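Local atomic coordinates of serpin-ZX (Arabidopsis thaliana, PDB entry 3LE2), a protein that inhibits target proteases such as metacaspase-9 by offering a reactive centre loop whose cleavage traps the enzyme covalently, and helps restrain programmed cell death in plants. Residues A[17-20]-A[21-25]; A[33-37]-A[38-42]; A[214-218]-A[219-223]; A[288-291]-A[292-296]; A[297-300]-A[301-304]. All blocks are in the same frame, centred on the assembly; numbering follows the deposited sequence.

Contact 1: A[17-20]-A[21-25]; sequences MNLA and KHVIT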
loop_
_atom_site.group_PDB
_atom_site.type_symbol
_atom_site.label_atom_id
_atom_site.label_comp_id
_atom_site.label_asym_id
_atom_site.label_seq_id
_atom_site.Cartn_x
_atom_site.Cartn_y
_atom_site.Cartn_z
ATOM N N MET A 17 7.703 -6.088 0.655
ATOM C CA MET A 17 8.843 -5.210 0.376
ATOM C C MET A 17 9.567 -5.644 -0.890
ATOM O O MET A 17 10.049 -4.815 -1.660
ATOM C CB MET A 17 9.821 -5.176 1.548
ATOM C CG MET A 17 9.248 -4.578 2.825
ATOM S SD MET A 17 8.570 -2.923 2.619
ATOM C CE MET A 17 10.006 -1.986 2.177
ATOM N N ASN A 18 9.650 -6.950 -1.111
ATOM C CA ASN A 18 10.262 -7.435 -2.339
ATOM C C ASN A 18 9.377 -7.097 -3.550
ATOM O O ASN A 18 9.864 -6.707 -4.607
ATOM C CB ASN A 18 10.543 -8.942 -2.244
ATOM C CG ASN A 18 11.471 -9.431 -3.338
ATOM O OD1 ASN A 18 12.246 -8.661 -3.915
ATOM N ND2 ASN A 18 11.393 -10.713 -3.638
ATOM N N LEU A 19 8.068 -7.240 -3.386
ATOM C CA LEU A 19 7.132 -6.774 -4.403
ATOM C C LEU A 19 7.400 -5.296 -4.698
ATOM O O LEU A 19 7.546 -4.910 -5.858
ATOM C CB LEU A 19 5.680 -7.012 -3.964
ATOM C CG LEU A 19 4.579 -6.397 -4.846
ATOM C CD1 LEU A 19 4.683 -6.896 -6.259
ATOM C CD2 LEU A 19 3.191 -6.685 -4.278
ATOM N N ALA A 20 7.509 -4.474 -3.657
ATOM C CA ALA A 20 7.820 -3.054 -3.859
ATOM C C ALA A 20 9.124 -2.859 -4.635
ATOM O O ALA A 20 9.234 -1.961 -5.465
ATOM C CB ALA A 20 7.872 -2.315 -2.530
ATOM N N LYS A 21 10.116 -3.698 -4.354
ATOM C CA LYS A 21 11.391 -3.647 -5.068
ATOM C C LYS A 21 11.159 -3.906 -6.546
ATOM O O LYS A 21 11.647 -3.164 -7.400
ATOM C CB LYS A 21 12.373 -4.679 -4.499
ATOM C CG LYS A 21 13.745 -4.742 -5.191
ATOM C CD LYS A 21 14.629 -3.541 -4.856
ATOM C CE LYS A 21 16.037 -3.706 -5.427
ATOM N NZ LYS A 21 16.955 -2.563 -5.119
ATOM N N HIS A 22 10.412 -4.962 -6.850
ATOM C CA HIS A 22 10.128 -5.302 -8.247
ATOM C C HIS A 22 9.297 -4.238 -8.966
ATOM O O HIS A 22 9.518 -3.990 -10.136
ATOM C CB HIS A 22 9.455 -6.669 -8.363
ATOM C CG HIS A 22 10.371 -7.816 -8.063
ATOM N ND1 HIS A 22 10.517 -8.894 -8.911
ATOM C CD2 HIS A 22 11.193 -8.051 -7.011
ATOM C CE1 HIS A 22 11.385 -9.747 -8.390
ATOM N NE2 HIS A 22 11.812 -9.258 -7.238
ATOM N N VAL A 23 8.334 -3.628 -8.281
ATOM C CA VAL A 23 7.577 -2.537 -8.892
ATOM C C VAL A 23 8.510 -1.378 -9.231
ATOM O O VAL A 23 8.500 -0.864 -10.348
ATOM C CB VAL A 23 6.455 -2.019 -7.990
ATOM C CG1 VAL A 23 5.842 -0.744 -8.588
ATOM C CG2 VAL A 23 5.400 -3.100 -7.761
ATOM N N ILE A 24 9.337 -0.986 -8.274
ATOM C CA ILE A 24 10.296 0.082 -8.506
ATOM C C ILE A 24 11.210 -0.206 -9.694
ATOM O O ILE A 24 11.639 0.711 -10.394
ATOM C CB ILE A 24 11.115 0.376 -7.232
ATOM C CG1 ILE A 24 10.177 0.923 -6.150
ATOM C CG2 ILE A 24 12.237 1.380 -7.516
ATOM C CD1 ILE A 24 10.756 0.926 -4.751
ATOM N N THR A 25 11.510 -1.476 -9.929
ATOM C CA THR A 25 12.381 -1.850 -11.043
ATOM C C THR A 25 11.740 -1.506 -12.393
ATOM O O THR A 25 12.437 -1.220 -13.355
ATOM C CB THR A 25 12.767 -3.351 -10.991
ATOM O OG1 THR A 25 13.650 -3.576 -9.889
ATOM C CG2 THR A 25 13.479 -3.777 -12.255
#

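Contact 2: A[33-37]-A[38-42]; sequences VIFSP and ASINV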
loop_
_atom_site.group_PDB
_atom_site.type_symbol
_atom_site.label_atom_id
_atom_site.label_comp_id
_atom_site.label_asym_id
_atom_site.label_seq_id
_atom_site.Cartn_x
_atom_site.Cartn_y
_atom_site.Cartn_z
ATOM N N VAL A 33 6.671 6.050 -6.355
ATOM C CA VAL A 33 5.811 4.874 -6.290
ATOM C C VAL A 33 4.960 4.903 -5.011
ATOM O O VAL A 33 5.442 5.301 -3.954
ATOM C CB VAL A 33 6.641 3.567 -6.253
ATOM C CG1 VAL A 33 5.722 2.357 -6.041
ATOM C CG2 VAL A 33 7.470 3.408 -7.497
ATOM N N ILE A 34 3.701 4.485 -5.108
ATOM C CA ILE A 34 2.891 4.190 -3.917
ATOM C C ILE A 34 1.924 3.080 -4.312
ATOM O O ILE A 34 1.350 3.138 -5.391
ATOM C CB ILE A 34 2.104 5.418 -3.401
ATOM C CG1 ILE A 34 1.447 5.121 -2.052
ATOM C CG2 ILE A 34 1.049 5.866 -4.412
ATOM C CD1 ILE A 34 2.433 4.998 -0.895
ATOM N N PHE A 35 1.773 2.055 -3.469
ATOM C CA PHE A 35 0.785 1.005 -3.735
ATOM C C PHE A 35 0.376 0.306 -2.448
ATOM O O PHE A 35 1.078 0.383 -1.459
ATOM C CB PHE A 35 1.330 -0.017 -4.737
ATOM C CG PHE A 35 2.317 -0.988 -4.140
ATOM C CD1 PHE A 35 3.646 -0.636 -3.985
ATOM C CD2 PHE A 35 1.910 -2.249 -3.744
ATOM C CE1 PHE A 35 4.575 -1.531 -3.430
ATOM C CE2 PHE A 35 2.816 -3.152 -3.187
ATOM C CZ PHE A 35 4.155 -2.794 -3.027
ATOM N N SER A 36 -0.760 -0.380 -2.465
ATOM C CA SER A 36 -1.243 -1.061 -1.276
ATOM C C SER A 36 -1.082 -2.583 -1.360
ATOM O O SER A 36 -1.826 -3.255 -2.075
ATOM C CB SER A 36 -2.711 -0.703 -1.018
ATOM O OG SER A 36 -3.247 -1.503 0.016
ATOM N N PRO A 37 -0.110 -3.131 -0.621
ATOM C CA PRO A 37 0.149 -4.577 -0.581
ATOM C C PRO A 37 -1.062 -5.336 -0.037
ATOM O O PRO A 37 -1.378 -6.419 -0.514
ATOM C CB PRO A 37 1.322 -4.702 0.406
ATOM C CG PRO A 37 1.912 -3.342 0.502
ATOM C CD PRO A 37 0.809 -2.370 0.241
ATOM N N ALA A 38 -1.724 -4.770 0.967
ATOM C CA ALA A 38 -2.948 -5.339 1.500
ATOM C C ALA A 38 -3.993 -5.538 0.417
ATOM O O ALA A 38 -4.581 -6.612 0.315
ATOM C CB ALA A 38 -3.499 -4.459 2.603
ATOM N N SER A 39 -4.222 -4.503 -0.393
ATOM C CA SER A 39 -5.184 -4.586 -1.495
ATOM C C SER A 39 -4.759 -5.601 -2.546
ATOM O O SER A 39 -5.594 -6.306 -3.122
ATOM C CB SER A 39 -5.353 -3.224 -2.175
ATOM O OG SER A 39 -5.562 -2.220 -1.208
ATOM N N ILE A 40 -3.468 -5.651 -2.834
ATOM C CA ILE A 40 -2.991 -6.622 -3.804
ATOM C C ILE A 40 -3.295 -8.019 -3.277
ATOM O O ILE A 40 -3.771 -8.888 -4.012
ATOM C CB ILE A 40 -1.470 -6.516 -4.024
ATOM C CG1 ILE A 40 -1.089 -5.134 -4.561
ATOM C CG2 ILE A 40 -1.004 -7.611 -4.990
ATOM C CD1 ILE A 40 -1.575 -4.905 -5.949
ATOM N N ASN A 41 -3.000 -8.227 -1.998
ATOM C CA ASN A 41 -3.162 -9.541 -1.372
ATOM C C ASN A 41 -4.626 -9.928 -1.230
ATOM O O ASN A 41 -4.958 -11.117 -1.244
ATOM C CB ASN A 41 -2.426 -9.609 -0.024
ATOM C CG ASN A 41 -0.911 -9.642 -0.197
ATOM O OD1 ASN A 41 -0.411 -9.783 -1.316
ATOM N ND2 ASN A 41 -0.180 -9.524 0.899
ATOM N N VAL A 42 -5.491 -8.918 -1.114
ATOM C CA VAL A 42 -6.944 -9.123 -1.174
ATOM C C VAL A 42 -7.386 -9.679 -2.539
ATOM O O VAL A 42 -8.218 -10.579 -2.610
ATOM C CB VAL A 42 -7.713 -7.827 -0.901
ATOM C CG1 VAL A 42 -9.144 -7.940 -1.424
ATOM C CG2 VAL A 42 -7.698 -7.487 0.585
#

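Contact 3: A[214-218]-A[219-223]; sequences VSAYD and GFKVL. With SO4 (sulfate ion), chain B.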
loop_
_atom_site.group_PDB
_atom_site.type_symbol
_atom_site.label_atom_id
_atom_site.label_comp_id
_atom_site.label_asym_id
_atom_site.label_seq_id
_atom_site.Cartn_x
_atom_site.Cartn_y
_atom_site.Cartn_z
ATOM N N VAL A 214 12.238 9.134 16.165
ATOM C CA VAL A 214 13.321 8.814 15.242
ATOM C C VAL A 214 14.337 7.849 15.873
ATOM O O VAL A 214 14.760 8.045 17.013
ATOM C CB VAL A 214 14.053 10.086 14.778
ATOM C CG1 VAL A 214 15.122 9.748 13.744
ATOM C CG2 VAL A 214 13.063 11.090 14.213
ATOM N N SER A 215 14.705 6.802 15.135
ATOM C CA SER A 215 15.811 5.927 15.522
ATOM C C SER A 215 16.848 5.893 14.396
ATOM O O SER A 215 16.499 5.908 13.214
ATOM C CB SER A 215 15.338 4.493 15.808
ATOM O OG SER A 215 14.439 4.421 16.898
ATOM N N ALA A 216 18.120 5.827 14.774
ATOM C CA ALA A 216 19.195 5.652 13.819
ATOM C C ALA A 216 19.718 4.225 13.857
ATOM O O ALA A 216 19.786 3.591 14.910
ATOM C CB ALA A 216 20.322 6.644 14.093
ATOM N N TYR A 217 20.084 3.730 12.688
ATOM C CA TYR A 217 20.618 2.402 12.533
ATOM C C TYR A 217 21.886 2.482 11.666
ATOM O O TYR A 217 22.326 3.564 11.283
ATOM C CB TYR A 217 19.563 1.501 11.886
ATOM C CG TYR A 217 18.274 1.429 12.674
ATOM C CD1 TYR A 217 18.141 0.550 13.746
ATOM C CD2 TYR A 217 17.196 2.234 12.354
ATOM C CE1 TYR A 217 16.969 0.478 14.471
ATOM C CE2 TYR A 217 16.019 2.174 13.079
ATOM C CZ TYR A 217 15.908 1.292 14.138
ATOM O OH TYR A 217 14.735 1.216 14.868
ATOM N N ASP A 218 22.479 1.335 11.369
ATOM C CA ASP A 218 23.687 1.308 10.575
ATOM C C ASP A 218 23.345 1.609 9.105
ATOM O O ASP A 218 22.864 0.741 8.377
ATOM C CB ASP A 218 24.365 -0.061 10.733
ATOM C CG ASP A 218 25.708 -0.144 10.022
ATOM O OD1 ASP A 218 26.162 0.894 9.490
ATOM O OD2 ASP A 218 26.304 -1.248 10.005
ATOM N N GLY A 219 23.564 2.850 8.689
ATOM C CA GLY A 219 23.371 3.238 7.302
ATOM C C GLY A 219 22.087 3.981 6.969
ATOM O O GLY A 219 21.896 4.409 5.825
ATOM N N PHE A 220 21.197 4.124 7.949
ATOM C CA PHE A 220 19.908 4.763 7.706
ATOM C C PHE A 220 19.229 5.202 8.980
ATOM O O PHE A 220 19.674 4.886 10.073
ATOM C CB PHE A 220 18.970 3.829 6.941
ATOM C CG PHE A 220 18.657 2.548 7.665
ATOM C CD1 PHE A 220 19.549 1.477 7.638
ATOM C CD2 PHE A 220 17.465 2.402 8.369
ATOM C CE1 PHE A 220 19.254 0.286 8.303
ATOM C CE2 PHE A 220 17.171 1.208 9.046
ATOM C CZ PHE A 220 18.061 0.155 8.999
ATOM N N LYS A 221 18.144 5.945 8.822
ATOM C CA LYS A 221 17.325 6.346 9.947
ATOM C C LYS A 221 15.856 6.087 9.659
ATOM O O LYS A 221 15.449 5.962 8.500
ATOM C CB LYS A 221 17.550 7.811 10.265
ATOM C CG LYS A 221 18.945 8.114 10.759
ATOM C CD LYS A 221 19.179 9.613 10.755
ATOM C CE LYS A 221 20.650 9.929 10.828
ATOM N NZ LYS A 221 20.842 11.401 10.919
ATOM N N VAL A 222 15.065 5.978 10.720
ATOM C CA VAL A 222 13.628 5.823 10.566
ATOM C C VAL A 222 12.856 6.853 11.381
ATOM O O VAL A 222 13.169 7.101 12.551
ATOM C CB VAL A 222 13.158 4.421 10.951
ATOM C CG1 VAL A 222 11.649 4.294 10.720
ATOM C CG2 VAL A 222 13.921 3.379 10.147
ATOM N N LEU A 223 11.864 7.468 10.736
ATOM C CA LEU A 223 10.970 8.412 11.399
ATOM C C LEU A 223 9.551 7.861 11.365
ATOM O O LEU A 223 9.106 7.372 10.334
ATOM C CB LEU A 223 11.014 9.774 10.716
ATOM C CG LEU A 223 9.822 10.695 11.003
ATOM C CD1 LEU A 223 9.867 11.252 12.413
ATOM C CD2 LEU A 223 9.777 11.819 9.984
HETATM S S SO4 B . 22.018 -1.680 13.296
HETATM O O1 SO4 B . 21.167 -2.790 13.730
HETATM O O2 SO4 B . 21.691 -1.356 11.897
HETATM O O3 SO4 B . 21.808 -0.481 14.118
HETATM O O4 SO4 B . 23.408 -2.121 13.454
#

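Contact 4: A[288-291]-A[292-296]; sequences FDAS and NVLKG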
loop_
_atom_site.group_PDB
_atom_site.type_symbol
_atom_site.label_atom_id
_atom_site.label_comp_id
_atom_site.label_asym_id
_atom_site.label_seq_id
_atom_site.Cartn_x
_atom_site.Cartn_y
_atom_site.Cartn_z
ATOM N N PHE A 288 -0.805 0.695 -11.544
ATOM C CA PHE A 288 -0.109 -0.278 -12.354
ATOM C C PHE A 288 -0.932 -1.533 -12.474
ATOM O O PHE A 288 -1.872 -1.756 -11.700
ATOM C CB PHE A 288 1.302 -0.548 -11.799
ATOM C CG PHE A 288 1.334 -1.357 -10.517
ATOM C CD1 PHE A 288 0.944 -0.803 -9.305
ATOM C CD2 PHE A 288 1.787 -2.670 -10.526
ATOM C CE1 PHE A 288 0.988 -1.549 -8.119
ATOM C CE2 PHE A 288 1.835 -3.423 -9.351
ATOM C CZ PHE A 288 1.429 -2.862 -8.145
ATOM N N ASP A 289 -0.596 -2.330 -13.478
ATOM C CA ASP A 289 -1.140 -3.668 -13.628
ATOM C C ASP A 289 -0.174 -4.620 -12.925
ATOM O O ASP A 289 0.958 -4.805 -13.372
ATOM C CB ASP A 289 -1.247 -4.010 -15.116
ATOM C CG ASP A 289 -1.794 -5.411 -15.361
ATOM O OD1 ASP A 289 -1.926 -6.196 -14.391
ATOM O OD2 ASP A 289 -2.092 -5.725 -16.536
ATOM N N ALA A 290 -0.608 -5.216 -11.821
ATOM C CA ALA A 290 0.297 -6.031 -10.992
ATOM C C ALA A 290 0.751 -7.320 -11.664
ATOM O O ALA A 290 1.666 -7.978 -11.184
ATOM C CB ALA A 290 -0.354 -6.357 -9.646
ATOM N N SER A 291 0.098 -7.684 -12.764
ATOM C CA SER A 291 0.236 -9.031 -13.310
ATOM C C SER A 291 1.693 -9.389 -13.633
ATOM O O SER A 291 2.173 -10.466 -13.266
ATOM C CB SER A 291 -0.696 -9.242 -14.515
ATOM O OG SER A 291 -0.264 -8.493 -15.625
ATOM N N ASN A 292 2.401 -8.472 -14.279
ATOM C CA ASN A 292 3.794 -8.717 -14.636
ATOM C C ASN A 292 4.788 -8.786 -13.470
ATOM O O ASN A 292 5.611 -9.697 -13.433
ATOM C CB ASN A 292 4.276 -7.728 -15.701
ATOM C CG ASN A 292 3.801 -8.098 -17.117
ATOM O OD1 ASN A 292 3.197 -9.159 -17.345
ATOM N ND2 ASN A 292 4.081 -7.215 -18.073
ATOM N N VAL A 293 4.739 -7.851 -12.521
ATOM C CA VAL A 293 5.701 -7.931 -11.422
ATOM C C VAL A 293 5.474 -9.191 -10.614
ATOM O O VAL A 293 6.428 -9.773 -10.113
ATOM C CB VAL A 293 5.694 -6.733 -10.436
ATOM C CG1 VAL A 293 5.967 -5.439 -11.153
ATOM C CG2 VAL A 293 4.401 -6.683 -9.658
ATOM N N LEU A 294 4.215 -9.603 -10.480
ATOM C CA LEU A 294 3.905 -10.807 -9.724
ATOM C C LEU A 294 4.482 -12.041 -10.413
ATOM O O LEU A 294 5.099 -12.874 -9.756
ATOM C CB LEU A 294 2.411 -10.957 -9.495
ATOM C CG LEU A 294 1.821 -10.046 -8.421
ATOM C CD1 LEU A 294 0.309 -10.093 -8.519
ATOM C CD2 LEU A 294 2.290 -10.438 -7.020
ATOM N N LYS A 295 4.289 -12.151 -11.729
ATOM C CA LYS A 295 4.939 -13.208 -12.503
ATOM C C LYS A 295 6.444 -13.197 -12.251
ATOM O O LYS A 295 7.072 -14.247 -12.098
ATOM C CB LYS A 295 4.634 -13.055 -13.998
ATOM C CG LYS A 295 3.286 -13.631 -14.378
ATOM C CD LYS A 295 2.706 -12.987 -15.613
ATOM C CE LYS A 295 3.514 -13.291 -16.838
ATOM N NZ LYS A 295 2.777 -12.794 -18.034
ATOM N N GLY A 296 7.006 -11.997 -12.186
ATOM C CA GLY A 296 8.412 -11.821 -11.871
ATOM C C GLY A 296 8.830 -12.437 -10.549
ATOM O O GLY A 296 9.916 -12.996 -10.451
#

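Contact 5: A[297-300]-A[301-304]; sequences LGLT and SPFS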
loop_
_atom_site.group_PDB
_atom_site.type_symbol
_atom_site.label_atom_id
_atom_site.label_comp_id
_atom_site.label_asym_id
_atom_site.label_seq_id
_atom_site.Cartn_x
_atom_site.Cartn_y
_atom_site.Cartn_z
ATOM N N LEU A 297 7.979 -12.327 -9.529
ATOM C CA LEU A 297 8.250 -12.947 -8.225
ATOM C C LEU A 297 7.900 -14.425 -8.223
ATOM O O LEU A 297 7.856 -15.056 -7.165
ATOM C CB LEU A 297 7.456 -12.256 -7.114
ATOM C CG LEU A 297 7.831 -10.801 -6.856
ATOM C CD1 LEU A 297 6.638 -10.022 -6.340
ATOM C CD2 LEU A 297 8.996 -10.746 -5.888
ATOM N N GLY A 298 7.615 -14.968 -9.403
ATOM C CA GLY A 298 7.314 -16.380 -9.537
ATOM C C GLY A 298 5.862 -16.781 -9.345
ATOM O O GLY A 298 5.544 -17.971 -9.390
ATOM N N LEU A 299 4.977 -15.807 -9.131
ATOM C CA LEU A 299 3.549 -16.105 -9.017
ATOM C C LEU A 299 2.962 -16.098 -10.410
ATOM O O LEU A 299 2.262 -15.166 -10.797
ATOM C CB LEU A 299 2.821 -15.114 -8.097
ATOM C CG LEU A 299 1.403 -15.537 -7.682
ATOM C CD1 LEU A 299 1.388 -16.970 -7.174
ATOM C CD2 LEU A 299 0.816 -14.602 -6.641
ATOM N N THR A 300 3.265 -17.162 -11.150
ATOM C CA THR A 300 2.982 -17.262 -12.580
ATOM C C THR A 300 1.669 -17.965 -12.890
ATOM O O THR A 300 1.047 -17.684 -13.908
ATOM C CB THR A 300 4.105 -18.043 -13.291
ATOM O OG1 THR A 300 4.554 -19.111 -12.439
ATOM C CG2 THR A 300 5.279 -17.132 -13.613
ATOM N N SER A 301 1.251 -18.885 -12.022
ATOM C CA SER A 301 0.127 -19.770 -12.355
ATOM C C SER A 301 -1.230 -19.083 -12.585
ATOM O O SER A 301 -1.984 -19.483 -13.475
ATOM C CB SER A 301 -0.016 -20.917 -11.346
ATOM O OG SER A 301 -0.564 -20.465 -10.120
ATOM N N PRO A 302 -1.558 -18.064 -11.782
ATOM C CA PRO A 302 -2.835 -17.372 -12.022
ATOM C C PRO A 302 -2.952 -16.745 -13.412
ATOM O O PRO A 302 -4.068 -16.571 -13.886
ATOM C CB PRO A 302 -2.846 -16.288 -10.946
ATOM C CG PRO A 302 -1.972 -16.872 -9.836
ATOM C CD PRO A 302 -0.879 -17.576 -10.567
ATOM N N PHE A 303 -1.822 -16.440 -14.050
ATOM C CA PHE A 303 -1.795 -15.739 -15.338
ATOM C C PHE A 303 -1.465 -16.640 -16.529
ATOM O O PHE A 303 -1.291 -16.165 -17.649
ATOM C CB PHE A 303 -0.796 -14.580 -15.257
ATOM C CG PHE A 303 -0.907 -13.812 -13.983
ATOM C CD1 PHE A 303 -1.849 -12.797 -13.851
ATOM C CD2 PHE A 303 -0.118 -14.140 -12.892
ATOM C CE1 PHE A 303 -1.984 -12.105 -12.656
ATOM C CE2 PHE A 303 -0.244 -13.452 -11.693
ATOM C CZ PHE A 303 -1.185 -12.430 -11.575
ATOM N N SER A 304 -1.378 -17.941 -16.277
ATOM C CA SER A 304 -1.075 -18.906 -17.323
ATOM C C SER A 304 -2.296 -19.767 -17.590
ATOM O O SER A 304 -3.040 -20.107 -16.667
ATOM C CB SER A 304 0.101 -19.793 -16.909
ATOM O OG SER A 304 0.270 -20.868 -17.814
#

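Contact 1: A[17-20]-A[21-25]
The carbonyl oxygen of N18 receives the backbone N-H of H22 across one helical turn, with N18 O to H22 N at 2.9 Å and 163° at the hydrogen, and it also lies close to the imidazole of the same residue, whose CD2 is 3.1 Å away. That ring comes back toward the preceding turn because CG of H22 stands beside its own backbone N (chi1 -71°). The side-chain amide of N18 meets it: OD1 of N18 lies 3.3 Å from CD2 of H22, and the amide and imidazole planes are almost perpendicular, 84° apart. On the next position round the helix, L19 and V23 repeat the i to i+4 spacing with apolar groups. CD1 of L19 reaches CG2 of V23 at 4.1 Å, and this valine methyl also rests against the carbonyl oxygen of L19, CG2 to O 3.4 Å. These residues belong to helix 5-25, the N-terminal helix of the serpin fold, and four consecutive i to i+4 backbone bonds, from K21, H22, V23 and I24, show that the helix is regular here. A20 and I24 each touch both strand 382-388 and strand 33-35, A20 at I385 and F35, I24 at Q387 and V33; M17 packs on I385, L19 on F35 and V23 on V33. A20 presents a single methyl, while CG1 of I24 folds back over the A20 carbonyl, 3.1 Å from its O. K21 has CG opposite its backbone N and the chain bent at the next bond; in the conformer described, its ammonium forms a salt bridge with D254.

Contact 2: A[33-37]-A[38-42]
S36 and S39 make the polar part of this turn. OG of S36 accepts the backbone N-H of S39, 3.2 Å from OG to N and 162° at the hydrogen, which makes S36 the N-cap of helix 37-49. The S36 OG stands opposite the backbone N (chi1 171°), which carries the oxygen to the S39 amide. The two hydroxyls also approach closely, S36 OG to S39 OG 2.7 Å, and S36 OG has a further hydrogen-bond partner in the carbonyl of L383 on strand 382-388.

Backbone bonds start the helix proper: I40 N donates to S36 O at 3.0 Å, lying in the carbonyl plane, and N41 N donates to P37 O at 2.8 Å. P37 occupies the first helical position, where the absence of an N-H costs no helix bond.

Apolar contact is sparse. CG1 of I40 meets the F35 ring at its edge, near the ring plane, 4.2 Å from CD2.

Thus, where buried strand 33-35 turns into helix 37-49, polar atoms are satisfied partly within the turn and partly by L383 and H329 of neighbouring strands, and the S36 hydroxyl supplies an acceptor for a first-turn amide that has no i-4 carbonyl of the helix to use.

Contact 3: A[214-218]-A[219-223]
Two first torsions bring the rings of Y217 and F220 together: CG of Y217 lies beside its backbone N (chi1 -58°), whereas CG of F220 sits between its N and carbonyl carbon (chi1 61°), swinging that ring across to the tyrosine. CB of Y217 then stands over one face of the F220 ring, 3.8 Å from its centroid and displaced toward the rim, a CH-pi contact. The two ring planes are 24° apart but slid so far that they barely overlap, with CD2 of Y217 3.5 Å from CE2 of F220. CG2 of V222 joins the same face of the hairpin, 3.8 Å from CE2 of Y217, and H266 meets both aromatic rings, edge-to-face in the case of Y217. Strands 212-217 and 220-226 form an antiparallel beta hairpin in which S215 and V222 are a hydrogen-bonded pair: V222 N to S215 O is 2.9 Å. A further backbone bond runs from Y217 N to F220 O. Non-hydrogen-bonded pairs alternate with this ladder, V214 with L223 and A216 with K221. They turn their side chains to the other face, where CG2 of V214 touches CD1 of L223 at 3.7 Å. At the tight connection, G219 has a positive phi, a conformation readily taken by glycine. D218 N donates to a sulfate oxygen, O2, at 2.9 Å; the ion probably came from the crystallisation liquor. K221 NZ is hydrogen-bonded to the carbonyl of D363.

Contact 4: A[288-291]-A[292-296]
F288 and V293 meet on the tightly packed side of this strand-to-helix junction: CG2 of V293 comes to the edge of the F288 ring, near its plane, 4.2 Å from CE2, and the two side chains cross at about a right angle. V293 puts this methyl between its backbone N and carbonyl carbon (chi1 -58° places CG1 beside the N), which also brings CG2 to 3.4 Å from the A290 carbonyl oxygen. Beside it, CB of A290 touches CD1 of L294 at 4.0 Å. Helix 5-25 closes over this patch, V23 on F288 and L19 on V293. Strand 277-289 ends here and helix 291-296 begins, and the carboxylate of D289 caps the turn between them. Its OD1 accepts both the backbone N-H of S291, at 3.0 Å, and the hydroxyl of S291, at 3.1 Å, the two donors arriving from one face, well above the carboxylate plane. The same oxygen also receives I327 N, while OD2 is held by N326, so D289 ties the helix start to strand 326-335. Straight backbone bonds carry the helix on: L294 N to A290 O is 3.1 Å with 162° at the hydrogen, and K295 N to S291 O follows. The opposite character belongs to the exposed residues N292 and K295. N292 touches the other segment through little beyond its backbone and CB. The aliphatic part of K295 runs past the S291 carbonyl, with CD 3.5 Å from that O, and packs on F303.

Contact 5: A[297-300]-A[301-304]
The F303 ring has the carbonyl oxygen of L299 at its edge, in the ring plane, with L299 O 3.2 Å from CE2, so the aromatic hydrogens, which carry partial positive charge, probably face the oxygen. CB of the preceding P302 stands over one ring face, 3.9 Å above the plane and toward the rim. The F303 ring reaches L299 because CG stands beside the F303 backbone N (chi1 -44°), turning the ring back along the chain. The proline ring makes its own contact: CD of P302 lies 4.1 Å from CD1 of L299, the two side chains crossing at about a right angle. One backbone bond closes the turn, F303 N to T300 O at 3.1 Å, bent to 147° at the hydrogen and reaching that oxygen from above the carbonyl plane. Such an i to i+3 bond belongs to the 3-10 turn of residues 301-303. Before it, helix 291-296 is ended by a Schellman motif, in which G298, at positive phi (88°), is the C-prime residue and L299 N pairs with L294 O. L299 itself is the centre of an inverse gamma turn. S304 OG accepts from E306 N beyond the segment. Around this loop, F303 lies on S291, L294 and K295 of helix 291-296, P302 and L299 face I59 and Q58 of helix 54-63 together with I47 and L44 of helix 37-49, and L297 packs against helix 5-25.

In the fold
Four of the five contacts form one connected patch. Contact 1 is central to it: A20 CB touches F35 CE1 of contact 2 at 3.5 Å, L19 CD1 touches V293 CG2 of contact 4 at 3.4 Å, and L19 also meets L297 of contact 5. Contacts 2 and 4 join where F35 CB packs 3.7 Å from F288 CE1. Contact 4 runs directly into contact 5, and S291 CB lies 3.6 Å from F303 CE1. Contacts 2 and 5 do not touch, their nearest atoms being about 7 Å apart. The hairpin of contact 3 stands alone, its centre about 21 Å from that of contact 1 and 36 Å from that of contact 5. All five lie away from the reactive bond, R353-G354.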